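Local coordinates for protein phosphoribosylaminoimidazole-succinocarboxamide synthase (Pyrococcus horikoshii, PDB 4O7T) that catalyses the ATP-dependent joining of L-aspartate to carboxyaminoimidazole ribotide, giving SAICAR in de novo purine biosynthesis, at residues 47-52 and 193-198; 29-34 and 211-216. All blocks are in the same frame, centred on the assembly; numbering follows the deposited sequence.

Contact 1: residues 47-52 and 193-198. With TMP (thymidine-5'-phosphate), chain B.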
# COMPACT_ATOMS: atom_id res chain seq x y z
N TRP A 47 -25.42 -19.76 9.96
CA TRP A 47 -25.15 -21.20 10.07
C TRP A 47 -24.14 -21.68 9.06
O TRP A 47 -23.21 -22.41 9.40
CB TRP A 47 -26.44 -22.00 9.94
CG TRP A 47 -26.29 -23.44 10.34
CD1 TRP A 47 -26.49 -24.00 11.61
CD2 TRP A 47 -25.86 -24.56 9.48
NE1 TRP A 47 -26.24 -25.36 11.59
CE2 TRP A 47 -25.86 -25.76 10.35
CE3 TRP A 47 -25.51 -24.70 8.14
CZ2 TRP A 47 -25.50 -27.02 9.86
CZ3 TRP A 47 -25.15 -25.96 7.67
CH2 TRP A 47 -25.15 -27.10 8.50
N LEU A 48 -24.32 -21.28 7.80
CA LEU A 48 -23.38 -21.64 6.74
C LEU A 48 -21.97 -21.14 7.02
O LEU A 48 -21.00 -21.91 6.94
CB LEU A 48 -23.88 -21.11 5.40
CG LEU A 48 -25.07 -21.88 4.81
CD1 LEU A 48 -25.85 -21.01 3.83
CD2 LEU A 48 -24.60 -23.18 4.17
N ASN A 49 -21.85 -19.87 7.38
CA ASN A 49 -20.55 -19.26 7.65
C ASN A 49 -19.85 -19.90 8.86
O ASN A 49 -18.64 -20.16 8.81
CB ASN A 49 -20.69 -17.74 7.80
CG ASN A 49 -20.87 -17.03 6.47
OD1 ASN A 49 -20.76 -17.64 5.41
ND2 ASN A 49 -21.14 -15.74 6.52
N ALA A 50 -20.62 -20.18 9.91
CA ALA A 50 -20.11 -20.88 11.10
C ALA A 50 -19.51 -22.24 10.72
O ALA A 50 -18.35 -22.53 11.03
CB ALA A 50 -21.20 -21.04 12.15
N GLN A 51 -20.30 -23.06 10.04
CA GLN A 51 -19.88 -24.40 9.67
C GLN A 51 -18.66 -24.37 8.78
O GLN A 51 -17.73 -25.15 8.97
CB GLN A 51 -21.01 -25.14 8.95
CG GLN A 51 -22.31 -25.25 9.73
CD GLN A 51 -22.13 -25.88 11.09
OE1 GLN A 51 -21.55 -26.96 11.22
NE2 GLN A 51 -22.63 -25.21 12.13
N LEU A 52 -18.67 -23.48 7.80
CA LEU A 52 -17.58 -23.43 6.85
C LEU A 52 -16.27 -22.97 7.50
O LEU A 52 -15.20 -23.48 7.15
CB LEU A 52 -17.94 -22.59 5.63
CG LEU A 52 -18.97 -23.27 4.72
CD1 LEU A 52 -19.60 -22.28 3.74
CD2 LEU A 52 -18.36 -24.46 3.98
N SER A 193 -14.89 -17.76 5.48
CA SER A 193 -16.20 -18.11 4.97
C SER A 193 -16.38 -17.47 3.59
O SER A 193 -15.51 -16.70 3.16
CB SER A 193 -17.27 -17.57 5.93
OG SER A 193 -17.33 -16.15 5.87
N PRO A 194 -17.51 -17.75 2.91
CA PRO A 194 -17.76 -17.07 1.63
C PRO A 194 -17.98 -15.56 1.78
O PRO A 194 -18.04 -14.86 0.76
CB PRO A 194 -19.04 -17.75 1.10
CG PRO A 194 -19.06 -19.08 1.79
CD PRO A 194 -18.53 -18.79 3.17
N ASP A 195 -18.12 -15.07 3.03
CA ASP A 195 -18.08 -13.61 3.31
C ASP A 195 -16.68 -13.02 3.12
O ASP A 195 -16.54 -11.86 2.72
CB ASP A 195 -18.53 -13.29 4.76
CG ASP A 195 -20.05 -13.23 4.91
OD1 ASP A 195 -20.54 -12.68 5.92
OD2 ASP A 195 -20.77 -13.73 4.03
N THR A 196 -15.65 -13.82 3.42
CA THR A 196 -14.28 -13.30 3.49
C THR A 196 -13.33 -13.88 2.43
O THR A 196 -12.11 -13.64 2.48
CB THR A 196 -13.70 -13.47 4.91
OG1 THR A 196 -13.72 -14.85 5.27
CG2 THR A 196 -14.54 -12.68 5.92
N CYS A 197 -13.89 -14.63 1.48
CA CYS A 197 -13.14 -15.20 0.35
C CYS A 197 -13.90 -14.98 -0.96
O CYS A 197 -15.12 -14.78 -0.95
CB CYS A 197 -12.96 -16.72 0.49
SG CYS A 197 -12.33 -17.35 2.07
N ARG A 198 -13.17 -15.02 -2.07
CA ARG A 198 -13.79 -15.18 -3.38
C ARG A 198 -13.61 -16.63 -3.85
O ARG A 198 -12.49 -17.16 -3.88
CB ARG A 198 -13.26 -14.16 -4.40
CG ARG A 198 -13.81 -12.74 -4.18
CD ARG A 198 -13.51 -11.78 -5.33
NE ARG A 198 -14.14 -10.48 -5.10
CZ ARG A 198 -13.51 -9.40 -4.62
NH1 ARG A 198 -12.21 -9.43 -4.36
NH2 ARG A 198 -14.18 -8.28 -4.45
P TMP B . -11.22 -6.45 -2.14
O1P TMP B . -12.42 -5.68 -1.74
O2P TMP B . -9.93 -5.82 -1.65
O3P TMP B . -11.18 -6.94 -3.57
O5' TMP B . -11.40 -7.79 -1.28
C5' TMP B . -10.41 -8.83 -1.27
C4' TMP B . -10.92 -10.02 -0.45
O4' TMP B . -10.99 -9.68 0.94
C3' TMP B . -12.32 -10.49 -0.86
O3' TMP B . -12.29 -11.91 -0.89
C2' TMP B . -13.24 -10.16 0.28
C1' TMP B . -12.31 -9.89 1.46
N1 TMP B . -12.77 -8.73 2.24
C2 TMP B . -13.27 -8.93 3.56
O2 TMP B . -13.34 -10.08 4.02
N3 TMP B . -13.69 -7.89 4.31
C4 TMP B . -13.65 -6.64 3.83
O4 TMP B . -14.05 -5.68 4.52
C5 TMP B . -13.12 -6.39 2.46
C5M TMP B . -13.04 -4.99 1.88
C6 TMP B . -12.70 -7.48 1.72
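Asn49 reaches from helix 45-62 to the loop that runs through Ser193, Pro194 and Asp195. Its CB lies 3.9 Å from Ser193 CB, and CG is about equally near Ser193 CB and OG. Beyond CG the amide divides its two ends between different neighbours. OD1 rests 3.4 Å from Pro194 CD and touches Ser193 CB, so this buried oxygen meets carbon and has no polar partner in the model. ND2 faces the carboxylate of Asp195, 3.2 Å from Asp195 OD1, with the amide and carboxylate planes 80° apart. Lys45 holds the carboxylate by a salt bridge to OD1, and Tyr224 by a hydrogen bond to OD2. One helical turn after Asn49, Leu52 lays CD1 against the proline ring, 3.7 Å from Pro194 CD. The loop is shaped by an ST turn: Ser193 OG, set between its own backbone N and carbonyl carbon (chi1 70°), accepts from Asp195 N. Ser193 N in turn donates to Thr196 OG1 at 160°.

This brings the chain into strand 197-201 beside the bound thymidine-5'-phosphate, which probably occupies the site of the ribonucleotide substrate. Thr196 CG2 comes 3.4 Å from TMP O2 at the base. The side chain of Arg198, extended from CG to NE, passes the sugar and presents the edge of its guanidinium to the phosphate; NH1 donates to TMP O3P at 2.8 Å and NH2 adds a weak bond to the same oxygen. Arg198 NE also pairs with Asp211 OD2, and NH1 with Asp173 OD2, in salt bridges. A leucine here would probably cost the phosphate the NH1 bond to O3P and leave Asp173 and the OD2 side of Asp211 without this mate. TMP C3' lies over one face of the guanidinium.

Contact 2: residues 29-34 and 211-216. With ASP (aspartic acid), chain D.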
# COMPACT_ATOMS: atom_id res chain seq x y z
N ASP A 29 -27.08 -13.65 10.65
CA ASP A 29 -27.63 -13.70 9.29
C ASP A 29 -27.48 -12.38 8.52
O ASP A 29 -27.85 -12.30 7.35
CB ASP A 29 -29.10 -14.14 9.33
CG ASP A 29 -29.25 -15.63 9.64
OD1 ASP A 29 -30.40 -16.10 9.74
OD2 ASP A 29 -28.22 -16.33 9.79
N ASP A 30 -26.94 -11.36 9.18
CA ASP A 30 -26.71 -10.04 8.56
C ASP A 30 -25.61 -10.04 7.51
O ASP A 30 -24.58 -10.70 7.66
CB ASP A 30 -26.40 -8.99 9.62
CG ASP A 30 -27.51 -8.85 10.63
OD1 ASP A 30 -27.22 -8.89 11.85
OD2 ASP A 30 -28.68 -8.71 10.20
N ALA A 31 -25.84 -9.27 6.44
CA ALA A 31 -24.83 -9.03 5.41
C ALA A 31 -24.74 -7.53 5.11
O ALA A 31 -25.77 -6.84 5.00
CB ALA A 31 -25.15 -9.82 4.15
N THR A 32 -23.51 -7.03 5.00
CA THR A 32 -23.26 -5.63 4.60
C THR A 32 -22.17 -5.55 3.53
O THR A 32 -21.29 -6.41 3.46
CB THR A 32 -22.86 -4.71 5.78
OG1 THR A 32 -21.50 -4.99 6.16
CG2 THR A 32 -23.76 -4.90 6.98
N ALA A 33 -22.23 -4.51 2.71
CA ALA A 33 -21.23 -4.29 1.69
C ALA A 33 -21.02 -2.81 1.50
O ALA A 33 -21.79 -2.00 2.01
CB ALA A 33 -21.64 -4.94 0.37
N PHE A 34 -19.96 -2.48 0.76
CA PHE A 34 -19.62 -1.10 0.41
C PHE A 34 -19.58 -0.23 1.66
O PHE A 34 -20.37 0.70 1.84
CB PHE A 34 -20.58 -0.58 -0.67
CG PHE A 34 -20.73 -1.52 -1.84
CD1 PHE A 34 -19.61 -1.88 -2.60
CD2 PHE A 34 -21.97 -2.05 -2.18
CE1 PHE A 34 -19.73 -2.75 -3.67
CE2 PHE A 34 -22.10 -2.92 -3.26
CZ PHE A 34 -20.98 -3.27 -4.01
N ASP A 211 -19.87 -11.88 -3.32
CA ASP A 211 -19.98 -11.07 -4.55
C ASP A 211 -21.37 -11.21 -5.19
O ASP A 211 -21.85 -10.28 -5.84
CB ASP A 211 -18.90 -11.43 -5.57
CG ASP A 211 -17.58 -10.66 -5.35
OD1 ASP A 211 -17.51 -9.70 -4.55
OD2 ASP A 211 -16.59 -11.03 -6.01
N VAL A 212 -22.00 -12.36 -5.00
CA VAL A 212 -23.40 -12.60 -5.37
C VAL A 212 -24.33 -11.54 -4.73
O VAL A 212 -25.21 -10.99 -5.40
CB VAL A 212 -23.82 -14.04 -4.99
CG1 VAL A 212 -25.33 -14.22 -4.99
CG2 VAL A 212 -23.17 -15.04 -5.95
N PHE A 213 -24.10 -11.24 -3.45
CA PHE A 213 -24.83 -10.16 -2.78
C PHE A 213 -24.29 -8.78 -3.16
O PHE A 213 -25.06 -7.86 -3.40
CB PHE A 213 -24.83 -10.36 -1.26
CG PHE A 213 -25.19 -9.13 -0.46
CD1 PHE A 213 -26.48 -8.60 -0.50
CD2 PHE A 213 -24.24 -8.52 0.35
CE1 PHE A 213 -26.81 -7.48 0.25
CE2 PHE A 213 -24.57 -7.40 1.10
CZ PHE A 213 -25.86 -6.88 1.05
N ARG A 214 -22.97 -8.63 -3.20
CA ARG A 214 -22.36 -7.34 -3.51
C ARG A 214 -22.86 -6.77 -4.85
O ARG A 214 -23.15 -5.58 -4.95
CB ARG A 214 -20.83 -7.41 -3.50
CG ARG A 214 -20.20 -7.54 -2.12
CD ARG A 214 -18.69 -7.43 -2.23
NE ARG A 214 -17.99 -7.85 -1.02
CZ ARG A 214 -17.38 -9.01 -0.85
NH1 ARG A 214 -16.78 -9.27 0.30
NH2 ARG A 214 -17.35 -9.93 -1.82
N PHE A 215 -22.98 -7.62 -5.87
CA PHE A 215 -23.29 -7.16 -7.23
C PHE A 215 -24.55 -7.78 -7.84
O PHE A 215 -24.72 -7.78 -9.06
CB PHE A 215 -22.07 -7.38 -8.16
CG PHE A 215 -20.83 -6.69 -7.68
CD1 PHE A 215 -20.75 -5.30 -7.66
CD2 PHE A 215 -19.73 -7.43 -7.24
CE1 PHE A 215 -19.61 -4.66 -7.20
CE2 PHE A 215 -18.59 -6.80 -6.79
CZ PHE A 215 -18.53 -5.41 -6.77
N ASP A 216 -25.43 -8.31 -6.98
CA ASP A 216 -26.71 -8.88 -7.39
C ASP A 216 -26.54 -9.95 -8.47
O ASP A 216 -27.26 -9.95 -9.48
CB ASP A 216 -27.68 -7.78 -7.84
CG ASP A 216 -27.86 -6.69 -6.78
OD1 ASP A 216 -27.95 -7.02 -5.58
OD2 ASP A 216 -27.89 -5.50 -7.15
N ASP D . -17.99 -4.77 0.10
CA ASP D . -17.06 -4.82 1.27
C ASP D . -17.28 -6.04 2.15
O ASP D . -18.05 -5.99 3.11
CB ASP D . -17.17 -3.55 2.12
CG ASP D . -16.35 -2.41 1.59
OD1 ASP D . -15.91 -1.57 2.41
OD2 ASP D . -16.13 -2.33 0.36
OXT ASP D . -16.67 -7.09 1.93
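The aspartate site of the synthetase opens where strand 30-33, half of a two-stranded antiparallel hairpin with strand 38-41, packs on the short helix 211-214. Phe213 fills the apolar part of this joint. Its CG swings away from its own N (chi1 163°), which turns the ring to the strand, and Ala31 CB sits over one face, 4.3 Å from the ring centroid and 24° off the normal, a CH-pi contact. Phe213 CE2 also touches Ala33 CB at 3.9 Å, while the carbonyl carbon of Thr32 (C) lies at the ring edge. Lys38 makes a cation-pi contact with the same ring, and Leu220 of helix 220-232 packs against it.

Ala33 CB also meets the aliphatic part of Arg214, at CG, and the small methyl lies close to the amino nitrogen of the bound aspartate. Just past the strand end, the Phe34 ring places CZ 3.3 Å from Arg214 O, which lies near the ring plane. The same edge is directed at the face of Phe215 in an offset edge-to-face pair, centroids 5.8 Å apart and planes at 60°. Both of these rings are exposed, in contrast to the buried Phe213.

Arg214 is the polar residue of the joint: NH2 meets Asp211 OD1 from above the carboxylate plane in a salt bridge of 2.7 Å, which would limit rotation of the group, while the ligand's alpha-carboxylate lies at the guanidinium edge. Lys210, which hydrogen-bonds both Thr32 O and the ligand, also lines this site. Arg214 NE gives only a weak bond to ASP OXT, whereas NH1 donates to that oxygen almost straight, at 2.7 Å.

Overall arrangement
Contact 1 is buried near the middle of the chain, whereas contact 2 lies farther out and is only partly buried. Both join an early segment to a later one beside a bound ligand, and the pair 47-52 and 193-198 is nested within the loop closed by contact 2. Between its segments contact 1 packs an amide and a leucine on a turn; contact 2 relies on aromatic and methyl packing. Each later segment supplies an arginine to an anionic ligand group, a phosphate in one case and an amino-acid carboxylate in the other. Strand 197-201 and helix 211-214 follow each other in the chain, and Asp211 couples the two arginines, its OD2 pairing with Arg198 NE at 2.7 Å.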